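Local coordinates for protein Cow rumen GH26 endo-mannanase (Metagenome, PDB 6UEH) that probably hydrolyses internal beta-1,4-mannosidic linkages of mannans such as galactomannan, using a GH26 catalytic barrel joined to a calcium-binding accessory domain, at residues Y385-T390 with D405-I410. Numbering follows the deposited sequence.
Sequences YDKYNT and DAETPI
Ile410 presses its CG2 methyl onto one face of the Tyr385 ring, almost exactly over the middle: the carbon stands 3.6 Å from the ring centroid and 8° off the ring normal, a clear CH-pi contact. The other branch is extended (chi2 -178°), which carries CD1 along the rim to the phenol end, 3.3 Å from Tyr385 OH. This is the tight, apolar part of the contact, where the two side chains cross at about a right angle. Such packing of a helix onto a strand illustrates the beta-alpha-beta unit of a TIM barrel: strand 382-387 leads through a long loop into helix 408-417 and then to the neighbouring parallel strand 423-429, whose Leu426 also touches Tyr385. Towards the C-terminal end of the strand the packing gives way to a looser, polar and hydrated side. There Lys387 CD lies 3.8 Å from Glu407 CG, while the bent end of the lysine turns to Asn389 OD1 and the carbonyl of Ser431, leaving its NZ 6.2 Å from Glu407 OE2. Asn389 instead supplies the direct link: its ND2 donates to the anti lone pair of Glu407 OE2 at 2.9 Å, nearly straight (164°) and in the amide plane. A water fills in beside it, accepting from Asn389 ND2, and weakly from Lys387 NZ, while donating to Asp405 O at 2.6 Å. Asp405 in turn closes an Asx turn, its OD1 accepting a hydrogen bond from the backbone N-H of Glu407, the N-cap residue of the helix.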
loop_
_atom_site.group_PDB
_atom_site.type_symbol
_atom_site.label_atom_id
_atom_site.label_comp_id
_atom_site.label_asym_id
_atom_site.label_seq_id
_atom_site.Cartn_x
_atom_site.Cartn_y
_atom_site.Cartn_z
ATOM N N TYR A 385 1.958 0.531 2.009
ATOM C CA TYR A 385 0.629 0.027 2.326
ATOM C C TYR A 385 0.722 -0.932 3.504
ATOM O O TYR A 385 1.528 -1.863 3.495
ATOM C CB TYR A 385 -0.018 -0.666 1.120
ATOM C CG TYR A 385 -1.451 -1.066 1.395
ATOM C CD1 TYR A 385 -2.460 -0.111 1.427
ATOM C CD2 TYR A 385 -1.793 -2.388 1.648
ATOM C CE1 TYR A 385 -3.770 -0.459 1.692
ATOM C CE2 TYR A 385 -3.105 -2.749 1.917
ATOM C CZ TYR A 385 -4.087 -1.776 1.938
ATOM O OH TYR A 385 -5.394 -2.118 2.206
ATOM N N ASP A 386 -0.092 -0.689 4.525
ATOM C CA ASP A 386 -0.110 -1.551 5.697
ATOM C C ASP A 386 -1.264 -2.538 5.589
ATOM O O ASP A 386 -2.429 -2.175 5.768
ATOM C CB ASP A 386 -0.204 -0.715 6.973
ATOM C CG ASP A 386 1.071 0.063 7.244
ATOM O OD1 ASP A 386 1.932 0.142 6.341
ATOM O OD2 ASP A 386 1.219 0.595 8.358
ATOM N N LYS A 387 -0.925 -3.786 5.283
ATOM C CA LYS A 387 -1.914 -4.798 4.933
ATOM C C LYS A 387 -2.201 -5.764 6.074
ATOM O O LYS A 387 -1.455 -6.718 6.298
ATOM C CB LYS A 387 -1.449 -5.587 3.709
ATOM C CG LYS A 387 -2.429 -6.662 3.260
ATOM C CD LYS A 387 -1.731 -7.738 2.450
ATOM C CE LYS A 387 -0.696 -8.468 3.290
ATOM N NZ LYS A 387 -1.315 -9.130 4.477
ATOM N N TYR A 388 -3.294 -5.522 6.786
ATOM C CA TYR A 388 -3.738 -6.440 7.823
ATOM C C TYR A 388 -5.066 -7.054 7.408
ATOM O O TYR A 388 -6.123 -6.466 7.617
ATOM C CB TYR A 388 -3.858 -5.720 9.166
ATOM C CG TYR A 388 -2.522 -5.306 9.746
ATOM C CD1 TYR A 388 -1.793 -6.180 10.541
ATOM C CD2 TYR A 388 -1.990 -4.047 9.495
ATOM C CE1 TYR A 388 -0.572 -5.814 11.077
ATOM C CE2 TYR A 388 -0.765 -3.671 10.028
ATOM C CZ TYR A 388 -0.060 -4.560 10.816
ATOM O OH TYR A 388 1.156 -4.200 11.354
ATOM N N ASN A 389 -5.004 -8.236 6.802
ATOM C CA ASN A 389 -6.195 -8.848 6.232
ATOM C C ASN A 389 -6.477 -10.261 6.734
ATOM O O ASN A 389 -7.096 -11.054 6.029
ATOM C CB ASN A 389 -6.096 -8.860 4.700
ATOM C CG ASN A 389 -4.833 -9.543 4.194
ATOM O OD1 ASN A 389 -4.021 -10.043 4.972
ATOM N ND2 ASN A 389 -4.670 -9.570 2.877
ATOM N N THR A 390 -6.033 -10.578 7.947
ATOM C CA THR A 390 -6.334 -11.886 8.526
ATOM C C THR A 390 -7.604 -11.842 9.364
ATOM O O THR A 390 -8.211 -12.875 9.640
ATOM C CB THR A 390 -5.185 -12.411 9.405
ATOM O OG1 THR A 390 -4.903 -11.465 10.446
ATOM C CG2 THR A 390 -3.936 -12.637 8.569
ATOM N N ASP A 405 -3.241 -13.873 0.048
ATOM C CA ASP A 405 -3.667 -13.017 -1.060
ATOM C C ASP A 405 -2.618 -11.956 -1.387
ATOM O O ASP A 405 -2.074 -11.312 -0.493
ATOM C CB ASP A 405 -5.005 -12.346 -0.720
ATOM C CG ASP A 405 -5.743 -11.828 -1.943
ATOM O OD1 ASP A 405 -5.096 -11.325 -2.885
ATOM O OD2 ASP A 405 -6.991 -11.919 -1.954
ATOM N N ALA A 406 -2.338 -11.776 -2.674
ATOM C CA ALA A 406 -1.348 -10.793 -3.104
ATOM C C ALA A 406 -1.907 -9.370 -3.060
ATOM O O ALA A 406 -1.153 -8.401 -3.154
ATOM C CB ALA A 406 -0.850 -11.121 -4.504
ATOM N N GLU A 407 -3.227 -9.263 -2.913
ATOM C CA GLU A 407 -3.939 -7.981 -2.921
ATOM C C GLU A 407 -3.521 -7.120 -4.112
ATOM O O GLU A 407 -3.301 -5.918 -3.985
ATOM C CB GLU A 407 -3.713 -7.221 -1.608
ATOM C CG GLU A 407 -4.236 -7.934 -0.358
ATOM C CD GLU A 407 -5.758 -7.902 -0.229
ATOM O OE1 GLU A 407 -6.442 -7.400 -1.147
ATOM O OE2 GLU A 407 -6.272 -8.384 0.803
ATOM N N THR A 408 -3.413 -7.766 -5.268
ATOM C CA THR A 408 -2.992 -7.118 -6.506
ATOM C C THR A 408 -3.819 -5.875 -6.883
ATOM O O THR A 408 -3.238 -4.869 -7.295
ATOM C CB THR A 408 -3.016 -8.134 -7.672
ATOM O OG1 THR A 408 -2.244 -9.283 -7.302
ATOM C CG2 THR A 408 -2.444 -7.526 -8.944
ATOM N N PRO A 409 -5.164 -5.925 -6.742
ATOM C CA PRO A 409 -5.926 -4.697 -7.016
ATOM C C PRO A 409 -5.502 -3.495 -6.167
ATOM O O PRO A 409 -5.507 -2.369 -6.670
ATOM C CB PRO A 409 -7.367 -5.100 -6.687
ATOM C CG PRO A 409 -7.405 -6.556 -6.939
ATOM C CD PRO A 409 -6.066 -7.071 -6.501
ATOM N N ILE A 410 -5.148 -3.725 -4.904
ATOM C CA ILE A 410 -4.684 -2.641 -4.041
ATOM C C ILE A 410 -3.375 -2.067 -4.571
ATOM O O ILE A 410 -3.187 -0.849 -4.606
ATOM C CB ILE A 410 -4.485 -3.109 -2.583
ATOM C CG1 ILE A 410 -5.819 -3.547 -1.976
ATOM C CG2 ILE A 410 -3.855 -2.002 -1.742
ATOM C CD1 ILE A 410 -5.721 -3.969 -0.519
HETATM O O HOH W 1 -2.192 -11.183 2.138
#